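Local coordinates for protein peptidoglycan-N-acetylmuramic acid deacetylase PdaC (Bacillus subtilis subsp. subtilis str. 168, PDB 6H8N) that removes acetyl groups from N-acetylmuramic acid residues of peptidoglycan, conferring lysozyme resistance, this chain being its C-terminal, zinc-binding polysaccharide deacetylase domain, at residues Phe41-Ser46 against Ile56-Glu61; Lys85-Thr90 against Ser118-Asp123; Leu104-Tyr109 against Gly153-Ile158; Lys140-Arg145 against Tyr162-Asp167. The protein carries 1 engineered substitution. All coordinates share one frame; numbering follows the deposited sequence.

Interaction 1: residues Phe41-Ser46 against Ile56-Glu61; sequences FFVLGS and IRMLKE
M58 lays its thioether beside the ring of F41 in a Met-aromatic contact, joining helix 52-60 to strand 40-43 of the parallel sheet in the NodB homology domain. Its CB lies 4.4 Å from F41 CD1 at the margin of the contact, and CG, held between the backbone N and the carbonyl carbon (chi1 61°), carries the chain on toward the strand. SD makes the closest approach, 3.6 Å from F41 CB; it stands 4.6 Å from the ring centroid and 40° off the ring normal, so it approaches the ring obliquely. A bend at chi3 (57°) turns the terminal methyl in beside the root of the ring, CE 3.9 Å from F41 CG. Elsewhere the F41 ring meets that of F16, and L29 and L32 of helix 22-35 also pack against it. R57 and E61 pair one turn apart, and each has a second ionic partner in helix 22-35, D30 and K33. V43 and M58 meet tip to tip, V43 CG1 lying 4.1 Å from M58 SD.

Interaction 2: residues Lys85-Thr90 against Ser118-Asp123; sequences KQINDT and SQMKMD
I87 and M120 have the closest CA atoms of the two segments, 7.7 Å apart, where the middle of helix 80-98 passes the last turn of helix 114-120. Beyond that turn K121 takes positive phi (58°) and the chain heads into strand 123-124, which brings a second methionine, M122, to the same isoleucine. The two branches of I87 are shared between them. CG1, lying beside the backbone N (chi1 -60°), meets M120 SD at 3.9 Å, the two side chains crossing at about a right angle. CG2 on the other branch is 3.7 Å from M122 SD, and here the side chains slide past each other in opposite directions. V105 of strand 104-105 touches all three residues. K85 and Q86 spend their polar ends away from this cluster: K85 NZ bonds the syn lone pair of D89 OD2 at 2.9 Å, and Q86 binds W70 N and S71 OG in the loop between the zinc ligands H68 and H72. What crosses between the segments is therefore aliphatic carbon against polarisable sulfur, consistent with dispersion forces and exclusion of water holding them together, without a directional bond to fix the methionine tips.

Interaction 3: residues Leu104-Tyr109 against Gly153-Ile158; sequences LVRPPY and GRTILI. With PO4 (phosphate ion), chain D.
R106 extends its guanidinium against a leucine and the methyl of a threonine on strand 155-159, and this is the tight part of the contact. Its NH1 lies 3.5 Å from L157 CD1, which approaches obliquely, whereas T155 CG2 sits at the edge of the group, 4.1 Å from NH2. The first two torsions are extended and the chain turns at chi3 (-80°), bringing the guanidinium among its fixed partners: NE donates to A125 O, and NH1 to T15 OG1 and to S17 OG. S17 is the engineered residue at the position assigned, by similarity, to the proton acceptor, so its bond describes this variant alone. R106-P107-P108-Y109 and L157-I158-H159 match two of the sequence motifs that define family 4 carbohydrate esterases and line their active-site groove. On the looser side the exposed Y109 does not touch the strand, and a phosphate, probably from the crystallisation liquor, lies between them. Y109 N donates to phosphate O4 at 2.7 Å in a nearly straight bond (165°), H159 NE2 bonds the same ion, and L157 CD2 is 3.6 Å from its O2. In related enzymes the corresponding tyrosine amide helps stabilise the oxyanion, and the phosphate bond is consistent with that role here. Within the fold, the loop leaves strand 104-105, paired with strand 123-124, and faces strand 155-159, which lies parallel beside strand 11-17; helix 186-197 packs on T155 through L189.

Interaction 4: residues Lys140-Arg145 against Tyr162-Asp167; sequences KTIVDR and YRTSAD
I142 is directed from helix 139-149 toward the start of helix 163-178, a helix-helix contact between the two helices that precede and follow strand 155-159 in this NodB homology domain. The CG1 branch, extended at chi2 (159°), carries CD1 toward the facing helix, and this methyl makes the contact. It faces backbone as much as side chain: I142 CD1 is 4.0 Å from T164 O and 4.4 Å from T164 CB. S165 is oriented the other way, its CB turned from the facing helix, and OG bonds D133 OD2; by similarity, D133 raises the pKa of the catalytic histidine, and S165 therefore probably helps to position D133. Two charged pairs lie within their own helices: K140 NZ meets D144 OD2 at 2.7 Å on the syn side, and R163 NH2 meets D167 OD1 at 2.9 Å, an oxygen that also accepts from Q27. The isoleucine methyl also comes near the hydroxyl bonded to D133, I142 CD1 lying 4.3 Å from S165 OG.

Overall arrangement
All four contacts are buried, but their depth and chemistry differ. Interaction 3 lies nearest the middle of the domain; its arginine and tyrosine amide are bonded to residues outside the two segments and to the phosphate, beside the active site. Interactions 1 and 2 are sulfur-rich and apolar, and interaction 4, a sparse contact of one methyl with a helix start, lies about as far out as interaction 2, on the opposite side of the centre, with 31 Å between their centres. Interactions 1 and 3 reach the same parallel sheet, meeting where F42 CD1 packs 3.4 Å from R106 CB. Interactions 2 and 3 interlock through the two-stranded sheet 104-105/123-124, and interactions 3 and 4 through I158 beside S165.

Interaction 1: residues Phe41-Ser46 against Ile56-Glu61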
loop_
_atom_site.group_PDB
_atom_site.type_symbol
_atom_site.label_atom_id
_atom_site.label_comp_id
_atom_site.label_asym_id
_atom_site.label_seq_id
_atom_site.Cartn_x
_atom_site.Cartn_y
_atom_site.Cartn_z
ATOM N N PHE A 41 -2.227 2.823 0.982
ATOM C CA PHE A 41 -3.494 2.103 1.049
ATOM C C PHE A 41 -3.979 1.869 -0.370
ATOM O O PHE A 41 -4.232 2.832 -1.106
ATOM C CB PHE A 41 -4.515 2.912 1.849
ATOM C CG PHE A 41 -4.162 3.041 3.297
ATOM C CD1 PHE A 41 -3.278 4.007 3.733
ATOM C CD2 PHE A 41 -4.686 2.147 4.233
ATOM C CE1 PHE A 41 -2.921 4.088 5.089
ATOM C CE2 PHE A 41 -4.327 2.218 5.571
ATOM C CZ PHE A 41 -3.458 3.200 6.000
ATOM N N PHE A 42 -4.108 0.599 -0.747
ATOM C CA PHE A 42 -4.622 0.204 -2.051
ATOM C C PHE A 42 -6.094 -0.110 -1.856
ATOM O O PHE A 42 -6.462 -1.133 -1.264
ATOM C CB PHE A 42 -3.806 -0.964 -2.591
ATOM C CG PHE A 42 -2.425 -0.552 -2.998
ATOM C CD1 PHE A 42 -2.199 -0.055 -4.262
ATOM C CD2 PHE A 42 -1.360 -0.597 -2.092
ATOM C CE1 PHE A 42 -0.932 0.374 -4.646
ATOM C CE2 PHE A 42 -0.090 -0.174 -2.475
ATOM C CZ PHE A 42 0.116 0.293 -3.761
ATOM N N VAL A 43 -6.925 0.800 -2.325
ATOM C CA VAL A 43 -8.339 0.867 -1.957
ATOM C C VAL A 43 -9.211 0.304 -3.070
ATOM O O VAL A 43 -8.914 0.422 -4.269
ATOM C CB VAL A 43 -8.777 2.309 -1.594
ATOM C CG1 VAL A 43 -7.980 2.826 -0.394
ATOM C CG2 VAL A 43 -8.647 3.243 -2.772
ATOM N N LEU A 44 -10.328 -0.285 -2.644
ATOM C CA LEU A 44 -11.380 -0.736 -3.541
ATOM C C LEU A 44 -12.327 0.419 -3.826
ATOM O O LEU A 44 -12.808 1.068 -2.901
ATOM C CB LEU A 44 -12.154 -1.886 -2.903
ATOM C CG LEU A 44 -11.424 -3.217 -2.960
ATOM C CD1 LEU A 44 -12.122 -4.232 -2.081
ATOM C CD2 LEU A 44 -11.342 -3.763 -4.366
ATOM N N GLY A 45 -12.604 0.665 -5.106
ATOM C CA GLY A 45 -13.513 1.745 -5.453
ATOM C C GLY A 45 -14.868 1.625 -4.778
ATOM O O GLY A 45 -15.433 2.615 -4.325
ATOM N N SER A 46 -15.416 0.407 -4.707
ATOM C CA SER A 46 -16.716 0.234 -4.052
ATOM C C SER A 46 -16.677 0.689 -2.594
ATOM O O SER A 46 -17.632 1.289 -2.084
ATOM C CB SER A 46 -17.162 -1.221 -4.170
ATOM O OG SER A 46 -16.241 -2.105 -3.556
ATOM N N ILE A 56 -10.551 10.594 2.671
ATOM C CA ILE A 56 -10.070 11.921 3.022
ATOM C C ILE A 56 -9.094 11.852 4.189
ATOM O O ILE A 56 -8.045 12.499 4.167
ATOM C CB ILE A 56 -11.247 12.887 3.287
ATOM C CG1 ILE A 56 -12.098 13.098 2.029
ATOM C CG2 ILE A 56 -10.730 14.215 3.841
ATOM C CD1 ILE A 56 -11.360 13.711 0.881
ATOM N N ARG A 57 -9.422 11.078 5.223
ATOM C CA ARG A 57 -8.541 11.005 6.380
ATOM C C ARG A 57 -7.162 10.456 6.012
ATOM O O ARG A 57 -6.131 10.997 6.433
ATOM C CB ARG A 57 -9.169 10.177 7.500
ATOM C CG ARG A 57 -8.291 10.168 8.740
ATOM C CD ARG A 57 -8.853 9.429 9.954
ATOM N NE ARG A 57 -7.738 9.398 10.880
ATOM C CZ ARG A 57 -7.494 8.483 11.808
ATOM N NH1 ARG A 57 -8.349 7.500 12.036
ATOM N NH2 ARG A 57 -6.363 8.562 12.492
ATOM N N MET A 58 -7.113 9.375 5.234
ATOM C CA MET A 58 -5.810 8.801 4.945
ATOM C C MET A 58 -4.947 9.780 4.161
ATOM O O MET A 58 -3.738 9.882 4.414
ATOM C CB MET A 58 -5.924 7.438 4.264
ATOM C CG MET A 58 -6.616 7.405 2.974
ATOM S SD MET A 58 -6.800 5.689 2.331
ATOM C CE MET A 58 -7.670 4.786 3.574
ATOM N N LEU A 59 -5.556 10.544 3.232
ATOM C CA LEU A 59 -4.815 11.560 2.481
ATOM C C LEU A 59 -4.403 12.722 3.373
ATOM O O LEU A 59 -3.274 13.213 3.276
ATOM C CB LEU A 59 -5.668 12.080 1.328
ATOM C CG LEU A 59 -5.908 11.126 0.167
ATOM C CD1 LEU A 59 -6.992 11.718 -0.752
ATOM C CD2 LEU A 59 -4.637 10.888 -0.599
ATOM N N LYS A 60 -5.306 13.178 4.241
ATOM C CA LYS A 60 -4.993 14.306 5.108
ATOM C C LYS A 60 -3.815 13.989 6.008
ATOM O O LYS A 60 -3.025 14.878 6.332
ATOM C CB LYS A 60 -6.221 14.675 5.930
ATOM C CG LYS A 60 -6.043 15.929 6.747
ATOM C CD LYS A 60 -7.354 16.374 7.361
ATOM C CE LYS A 60 -7.193 17.708 8.066
ATOM N NZ LYS A 60 -8.502 18.246 8.543
ATOM N N GLU A 61 -3.657 12.732 6.389
ATOM C CA GLU A 61 -2.603 12.318 7.310
ATOM C C GLU A 61 -1.325 11.892 6.598
ATOM O O GLU A 61 -0.428 11.341 7.244
ATOM C CB GLU A 61 -3.144 11.258 8.278
ATOM C CG GLU A 61 -4.255 11.865 9.155
ATOM C CD GLU A 61 -4.823 10.981 10.252
ATOM O OE1 GLU A 61 -4.392 9.825 10.405
ATOM O OE2 GLU A 61 -5.729 11.461 10.991
#

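Interaction 2: residues Lys85-Thr90 against Ser118-Asp123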
loop_
_atom_site.group_PDB
_atom_site.type_symbol
_atom_site.label_atom_id
_atom_site.label_comp_id
_atom_site.label_asym_id
_atom_site.label_seq_id
_atom_site.Cartn_x
_atom_site.Cartn_y
_atom_site.Cartn_z
ATOM N N LYS A 85 -12.322 -0.757 -17.055
ATOM C CA LYS A 85 -13.433 -0.117 -16.369
ATOM C C LYS A 85 -13.311 -0.262 -14.852
ATOM O O LYS A 85 -13.649 0.669 -14.108
ATOM C CB LYS A 85 -14.755 -0.674 -16.873
ATOM C CG LYS A 85 -15.959 0.045 -16.350
ATOM C CD LYS A 85 -17.206 -0.424 -17.075
ATOM C CE LYS A 85 -18.384 0.481 -16.777
ATOM N NZ LYS A 85 -18.657 0.585 -15.324
ATOM N N GLN A 86 -12.872 -1.431 -14.369
ATOM C CA GLN A 86 -12.631 -1.600 -12.937
ATOM C C GLN A 86 -11.640 -0.555 -12.434
ATOM O O GLN A 86 -11.855 0.077 -11.389
ATOM C CB GLN A 86 -12.080 -3.001 -12.675
ATOM C CG GLN A 86 -13.110 -4.115 -12.694
ATOM C CD GLN A 86 -13.806 -4.286 -11.373
ATOM O OE1 GLN A 86 -13.255 -3.990 -10.306
ATOM N NE2 GLN A 86 -15.028 -4.780 -11.415
ATOM N N ILE A 87 -10.559 -0.366 -13.173
ATOM C CA ILE A 87 -9.528 0.585 -12.770
ATOM C C ILE A 87 -10.033 2.013 -12.898
ATOM O O ILE A 87 -9.909 2.814 -11.964
ATOM C CB ILE A 87 -8.239 0.350 -13.578
ATOM C CG1 ILE A 87 -7.699 -1.066 -13.345
ATOM C CG2 ILE A 87 -7.173 1.395 -13.240
ATOM C CD1 ILE A 87 -7.551 -1.499 -11.916
ATOM N N ASN A 88 -10.640 2.349 -14.043
ATOM C CA ASN A 88 -11.060 3.726 -14.280
ATOM C C ASN A 88 -12.213 4.128 -13.372
ATOM O O ASN A 88 -12.259 5.273 -12.900
ATOM C CB ASN A 88 -11.394 3.940 -15.758
ATOM C CG ASN A 88 -10.175 3.940 -16.615
ATOM O OD1 ASN A 88 -9.099 4.365 -16.183
ATOM N ND2 ASN A 88 -10.318 3.472 -17.844
ATOM N N ASP A 89 -13.140 3.214 -13.082
ATOM C CA ASP A 89 -14.213 3.559 -12.155
ATOM C C ASP A 89 -13.647 3.901 -10.783
ATOM O O ASP A 89 -14.203 4.744 -10.068
ATOM C CB ASP A 89 -15.213 2.413 -11.997
ATOM C CG ASP A 89 -16.132 2.243 -13.192
ATOM O OD1 ASP A 89 -16.178 3.139 -14.055
ATOM O OD2 ASP A 89 -16.815 1.191 -13.231
ATOM N N THR A 90 -12.561 3.225 -10.392
ATOM C CA THR A 90 -11.945 3.473 -9.098
ATOM C C THR A 90 -11.179 4.785 -9.102
ATOM O O THR A 90 -11.285 5.557 -8.146
ATOM C CB THR A 90 -11.087 2.274 -8.721
ATOM O OG1 THR A 90 -11.953 1.134 -8.638
ATOM C CG2 THR A 90 -10.399 2.482 -7.379
ATOM N N SER A 118 0.217 -2.319 -20.349
ATOM C CA SER A 118 0.386 -1.234 -21.308
ATOM C C SER A 118 -0.844 -0.341 -21.368
ATOM O O SER A 118 -0.712 0.872 -21.564
ATOM C CB SER A 118 0.731 -1.785 -22.693
ATOM O OG SER A 118 -0.273 -2.654 -23.174
ATOM N N GLN A 119 -2.035 -0.899 -21.174
ATOM C CA GLN A 119 -3.247 -0.110 -21.318
ATOM C C GLN A 119 -3.639 0.646 -20.058
ATOM O O GLN A 119 -4.345 1.653 -20.153
ATOM C CB GLN A 119 -4.405 -1.006 -21.753
ATOM C CG GLN A 119 -4.126 -1.743 -23.052
ATOM C CD GLN A 119 -5.073 -1.360 -24.150
ATOM O OE1 GLN A 119 -6.287 -1.285 -23.948
ATOM N NE2 GLN A 119 -4.525 -1.107 -25.338
ATOM N N MET A 120 -3.222 0.189 -18.873
ATOM C CA MET A 120 -3.625 0.885 -17.650
ATOM C C MET A 120 -2.869 2.194 -17.471
ATOM O O MET A 120 -3.399 3.129 -16.861
ATOM C CB MET A 120 -3.409 -0.001 -16.427
ATOM C CG MET A 120 -4.449 -1.085 -16.230
ATOM S SD MET A 120 -4.186 -1.990 -14.685
ATOM C CE MET A 120 -2.513 -2.577 -14.905
ATOM N N LYS A 121 -1.632 2.271 -17.960
ATOM C CA LYS A 121 -0.846 3.503 -17.878
ATOM C C LYS A 121 -0.677 3.950 -16.428
ATOM O O LYS A 121 -0.777 5.133 -16.104
ATOM C CB LYS A 121 -1.458 4.617 -18.730
ATOM N N MET A 122 -0.435 2.984 -15.547
ATOM C CA MET A 122 -0.189 3.242 -14.139
ATOM C C MET A 122 1.020 2.430 -13.722
ATOM O O MET A 122 1.426 1.496 -14.406
ATOM C CB MET A 122 -1.407 2.877 -13.279
ATOM C CG MET A 122 -2.634 3.733 -13.604
ATOM S SD MET A 122 -4.069 3.371 -12.590
ATOM C CE MET A 122 -3.602 4.084 -11.024
ATOM N N ASP A 123 1.583 2.778 -12.576
ATOM C CA ASP A 123 2.731 2.087 -11.990
ATOM C C ASP A 123 2.215 0.900 -11.171
ATOM O O ASP A 123 1.489 1.106 -10.191
ATOM C CB ASP A 123 3.427 3.114 -11.089
ATOM C CG ASP A 123 4.633 2.567 -10.338
ATOM O OD1 ASP A 123 4.876 1.346 -10.352
ATOM O OD2 ASP A 123 5.336 3.397 -9.711
#

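Interaction 3: residues Leu104-Tyr109 against Gly153-Ile158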
loop_
_atom_site.group_PDB
_atom_site.type_symbol
_atom_site.label_atom_id
_atom_site.label_comp_id
_atom_site.label_asym_id
_atom_site.label_seq_id
_atom_site.Cartn_x
_atom_site.Cartn_y
_atom_site.Cartn_z
ATOM N N LEU A 104 -0.438 4.674 -8.645
ATOM C CA LEU A 104 -0.094 3.285 -8.379
ATOM C C LEU A 104 -1.331 2.418 -8.503
ATOM O O LEU A 104 -2.400 2.766 -7.990
ATOM C CB LEU A 104 0.460 3.123 -6.963
ATOM C CG LEU A 104 1.651 3.989 -6.571
ATOM C CD1 LEU A 104 1.975 3.792 -5.100
ATOM C CD2 LEU A 104 2.843 3.649 -7.428
ATOM N N VAL A 105 -1.179 1.262 -9.145
ATOM C CA VAL A 105 -2.241 0.273 -9.225
ATOM C C VAL A 105 -1.722 -1.046 -8.672
ATOM O O VAL A 105 -0.561 -1.413 -8.896
ATOM C CB VAL A 105 -2.775 0.116 -10.667
ATOM C CG1 VAL A 105 -1.706 -0.410 -11.614
ATOM C CG2 VAL A 105 -4.034 -0.770 -10.706
ATOM N N ARG A 106 -2.579 -1.748 -7.941
ATOM C CA ARG A 106 -2.251 -3.067 -7.407
ATOM C C ARG A 106 -3.342 -4.022 -7.868
ATOM O O ARG A 106 -4.440 -4.041 -7.292
ATOM C CB ARG A 106 -2.139 -3.019 -5.897
ATOM C CG ARG A 106 -1.833 -4.360 -5.268
ATOM C CD ARG A 106 -1.540 -4.215 -3.798
ATOM N NE ARG A 106 -0.181 -3.773 -3.530
ATOM C CZ ARG A 106 0.311 -3.594 -2.312
ATOM N NH1 ARG A 106 -0.463 -3.769 -1.242
ATOM N NH2 ARG A 106 1.579 -3.251 -2.156
ATOM N N PRO A 107 -3.101 -4.806 -8.915
ATOM C CA PRO A 107 -4.145 -5.704 -9.423
ATOM C C PRO A 107 -4.500 -6.743 -8.379
ATOM O O PRO A 107 -3.596 -7.321 -7.764
ATOM C CB PRO A 107 -3.473 -6.358 -10.634
ATOM C CG PRO A 107 -2.487 -5.320 -11.109
ATOM C CD PRO A 107 -1.935 -4.751 -9.811
ATOM N N PRO A 108 -5.789 -7.014 -8.163
ATOM C CA PRO A 108 -6.193 -8.068 -7.220
ATOM C C PRO A 108 -5.457 -9.375 -7.472
ATOM O O PRO A 108 -5.291 -9.812 -8.620
ATOM C CB PRO A 108 -7.689 -8.206 -7.486
ATOM C CG PRO A 108 -8.094 -6.798 -7.848
ATOM C CD PRO A 108 -6.966 -6.311 -8.703
ATOM N N TYR A 109 -5.032 -10.015 -6.377
ATOM C CA TYR A 109 -4.334 -11.305 -6.390
ATOM C C TYR A 109 -2.995 -11.264 -7.111
ATOM O O TYR A 109 -2.395 -12.321 -7.340
ATOM C CB TYR A 109 -5.200 -12.457 -6.941
ATOM C CG TYR A 109 -6.628 -12.413 -6.456
ATOM C CD1 TYR A 109 -6.956 -12.750 -5.153
ATOM C CD2 TYR A 109 -7.657 -12.003 -7.298
ATOM C CE1 TYR A 109 -8.246 -12.696 -4.699
ATOM C CE2 TYR A 109 -8.946 -11.951 -6.866
ATOM C CZ TYR A 109 -9.254 -12.296 -5.561
ATOM O OH TYR A 109 -10.545 -12.232 -5.102
ATOM N N GLY A 153 14.172 -1.616 2.698
ATOM C CA GLY A 153 13.756 -1.573 1.322
ATOM C C GLY A 153 12.608 -2.480 0.958
ATOM O O GLY A 153 12.205 -2.491 -0.206
ATOM N N ARG A 154 12.054 -3.236 1.890
ATOM C CA ARG A 154 11.011 -4.193 1.571
ATOM C C ARG A 154 9.633 -3.546 1.634
ATOM O O ARG A 154 9.430 -2.508 2.274
ATOM C CB ARG A 154 11.079 -5.402 2.504
ATOM C CG ARG A 154 12.378 -6.156 2.322
ATOM C CD ARG A 154 12.380 -7.477 3.050
ATOM N NE ARG A 154 13.546 -8.233 2.645
ATOM C CZ ARG A 154 14.427 -8.798 3.454
ATOM N NH1 ARG A 154 15.441 -9.421 2.894
ATOM N NH2 ARG A 154 14.309 -8.748 4.777
ATOM N N THR A 155 8.694 -4.186 0.956
ATOM C CA THR A 155 7.295 -3.786 0.905
ATOM C C THR A 155 6.455 -4.908 1.496
ATOM O O THR A 155 6.521 -6.053 1.025
ATOM C CB THR A 155 6.896 -3.502 -0.542
ATOM O OG1 THR A 155 7.716 -2.441 -1.035
ATOM C CG2 THR A 155 5.440 -3.088 -0.653
ATOM N N ILE A 156 5.667 -4.577 2.516
ATOM C CA ILE A 156 4.860 -5.536 3.269
ATOM C C ILE A 156 3.409 -5.391 2.846
ATOM O O ILE A 156 2.905 -4.270 2.719
ATOM C CB ILE A 156 4.992 -5.283 4.784
ATOM C CG1 ILE A 156 6.438 -5.493 5.242
ATOM C CG2 ILE A 156 4.060 -6.187 5.565
ATOM C CD1 ILE A 156 6.761 -4.874 6.588
ATOM N N LEU A 157 2.717 -6.520 2.675
ATOM C CA LEU A 157 1.279 -6.556 2.384
ATOM C C LEU A 157 0.484 -6.997 3.603
ATOM O O LEU A 157 0.674 -8.111 4.104
ATOM C CB LEU A 157 1.006 -7.513 1.228
ATOM C CG LEU A 157 -0.452 -7.885 0.940
ATOM C CD1 LEU A 157 -1.258 -6.635 0.610
ATOM C CD2 LEU A 157 -0.536 -8.927 -0.169
ATOM N N ILE A 158 -0.437 -6.147 4.052
ATOM C CA ILE A 158 -1.446 -6.479 5.055
ATOM C C ILE A 158 -2.799 -6.106 4.462
ATOM O O ILE A 158 -2.900 -5.157 3.673
ATOM C CB ILE A 158 -1.170 -5.680 6.353
ATOM C CG1 ILE A 158 0.179 -6.107 6.946
ATOM C CG2 ILE A 158 -2.310 -5.821 7.362
ATOM C CD1 ILE A 158 0.682 -5.252 8.071
HETATM P P PO4 D . -5.062 -9.381 -2.458
HETATM O O1 PO4 D . -5.605 -10.833 -2.357
HETATM O O2 PO4 D . -3.693 -9.364 -1.801
HETATM O O3 PO4 D . -5.966 -8.530 -1.630
HETATM O O4 PO4 D . -5.067 -8.959 -3.893
#

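Interaction 4: residues Lys140-Arg145 against Tyr162-Asp167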
loop_
_atom_site.group_PDB
_atom_site.type_symbol
_atom_site.label_atom_id
_atom_site.label_comp_id
_atom_site.label_asym_id
_atom_site.label_seq_id
_atom_site.Cartn_x
_atom_site.Cartn_y
_atom_site.Cartn_z
ATOM N N LYS A 140 -0.680 -12.795 16.491
ATOM C CA LYS A 140 0.720 -13.100 16.709
ATOM C C LYS A 140 1.345 -13.793 15.511
ATOM O O LYS A 140 2.523 -13.586 15.229
ATOM C CB LYS A 140 0.874 -13.959 17.966
ATOM C CG LYS A 140 2.287 -14.019 18.480
ATOM C CD LYS A 140 2.398 -14.818 19.791
ATOM C CE LYS A 140 3.801 -14.744 20.356
ATOM N NZ LYS A 140 4.871 -14.582 19.302
ATOM N N THR A 141 0.582 -14.625 14.814
ATOM C CA THR A 141 1.104 -15.278 13.618
ATOM C C THR A 141 1.478 -14.245 12.560
ATOM O O THR A 141 2.540 -14.338 11.943
ATOM C CB THR A 141 0.081 -16.268 13.064
ATOM O OG1 THR A 141 -0.143 -17.308 14.027
ATOM C CG2 THR A 141 0.561 -16.904 11.767
ATOM N N ILE A 142 0.609 -13.260 12.351
ATOM C CA ILE A 142 0.877 -12.197 11.381
ATOM C C ILE A 142 2.095 -11.380 11.800
ATOM O O ILE A 142 2.997 -11.123 10.991
ATOM C CB ILE A 142 -0.369 -11.314 11.210
ATOM C CG1 ILE A 142 -1.556 -12.126 10.693
ATOM C CG2 ILE A 142 -0.072 -10.138 10.286
ATOM C CD1 ILE A 142 -2.874 -11.473 10.984
ATOM N N VAL A 143 2.127 -10.929 13.061
ATOM C CA VAL A 143 3.248 -10.129 13.540
ATOM C C VAL A 143 4.556 -10.870 13.337
ATOM O O VAL A 143 5.543 -10.313 12.836
ATOM C CB VAL A 143 3.049 -9.761 15.021
ATOM C CG1 VAL A 143 4.292 -9.114 15.589
ATOM C CG2 VAL A 143 1.864 -8.858 15.212
ATOM N N ASP A 144 4.603 -12.134 13.760
ATOM C CA ASP A 144 5.871 -12.848 13.723
ATOM C C ASP A 144 6.330 -13.087 12.293
ATOM O O ASP A 144 7.528 -12.985 12.006
ATOM C CB ASP A 144 5.793 -14.153 14.523
ATOM C CG ASP A 144 5.756 -13.908 16.015
ATOM O OD1 ASP A 144 5.754 -12.741 16.440
ATOM O OD2 ASP A 144 5.705 -14.905 16.782
ATOM N N ARG A 145 5.406 -13.389 11.380
ATOM C CA ARG A 145 5.780 -13.576 9.980
ATOM C C ARG A 145 6.360 -12.281 9.407
ATOM O O ARG A 145 7.421 -12.281 8.763
ATOM C CB ARG A 145 4.567 -14.044 9.159
ATOM C CG ARG A 145 4.137 -15.487 9.384
ATOM C CD ARG A 145 3.004 -15.958 8.433
ATOM N NE ARG A 145 3.517 -16.248 7.086
ATOM C CZ ARG A 145 2.859 -16.907 6.125
ATOM N NH1 ARG A 145 3.444 -17.117 4.950
ATOM N NH2 ARG A 145 1.623 -17.350 6.311
ATOM N N TYR A 162 -9.524 -6.822 8.423
ATOM C CA TYR A 162 -9.686 -7.802 9.486
ATOM C C TYR A 162 -9.205 -7.227 10.811
ATOM O O TYR A 162 -8.157 -6.575 10.872
ATOM C CB TYR A 162 -8.886 -9.068 9.191
ATOM C CG TYR A 162 -9.199 -9.685 7.844
ATOM C CD1 TYR A 162 -10.467 -10.163 7.555
ATOM C CD2 TYR A 162 -8.220 -9.792 6.866
ATOM C CE1 TYR A 162 -10.748 -10.742 6.319
ATOM C CE2 TYR A 162 -8.496 -10.366 5.631
ATOM C CZ TYR A 162 -9.760 -10.832 5.366
ATOM O OH TYR A 162 -10.016 -11.393 4.137
ATOM N N ARG A 163 -9.949 -7.514 11.881
ATOM C CA ARG A 163 -9.542 -7.068 13.207
ATOM C C ARG A 163 -8.137 -7.552 13.557
ATOM O O ARG A 163 -7.331 -6.785 14.104
ATOM C CB ARG A 163 -10.562 -7.556 14.235
ATOM C CG ARG A 163 -10.211 -7.251 15.684
ATOM C CD ARG A 163 -11.100 -6.160 16.268
ATOM N NE ARG A 163 -11.129 -4.952 15.443
ATOM C CZ ARG A 163 -10.103 -4.118 15.294
ATOM N NH1 ARG A 163 -10.223 -3.034 14.529
ATOM N NH2 ARG A 163 -8.953 -4.367 15.900
ATOM N N THR A 164 -7.830 -8.823 13.288
ATOM C CA THR A 164 -6.507 -9.349 13.609
ATOM C C THR A 164 -5.422 -8.652 12.806
ATOM O O THR A 164 -4.287 -8.537 13.275
ATOM C CB THR A 164 -6.440 -10.875 13.423
ATOM O OG1 THR A 164 -7.128 -11.264 12.233
ATOM C CG2 THR A 164 -7.069 -11.601 14.598
ATOM N N SER A 165 -5.730 -8.220 11.586
ATOM C CA SER A 165 -4.769 -7.485 10.767
ATOM C C SER A 165 -4.514 -6.094 11.326
ATOM O O SER A 165 -3.371 -5.636 11.347
ATOM C CB SER A 165 -5.274 -7.403 9.328
ATOM O OG SER A 165 -5.282 -8.684 8.751
ATOM N N ALA A 166 -5.554 -5.395 11.765
ATOM C CA ALA A 166 -5.344 -4.078 12.353
ATOM C C ALA A 166 -4.556 -4.187 13.650
ATOM O O ALA A 166 -3.651 -3.392 13.913
ATOM C CB ALA A 166 -6.681 -3.384 12.585
ATOM N N ASP A 167 -4.904 -5.156 14.488
ATOM C CA ASP A 167 -4.153 -5.354 15.728
ATOM C C ASP A 167 -2.700 -5.710 15.444
ATOM O O ASP A 167 -1.783 -5.163 16.065
ATOM C CB ASP A 167 -4.820 -6.430 16.592
ATOM C CG ASP A 167 -6.144 -5.972 17.178
ATOM O OD1 ASP A 167 -6.399 -4.753 17.265
ATOM O OD2 ASP A 167 -6.939 -6.855 17.575
#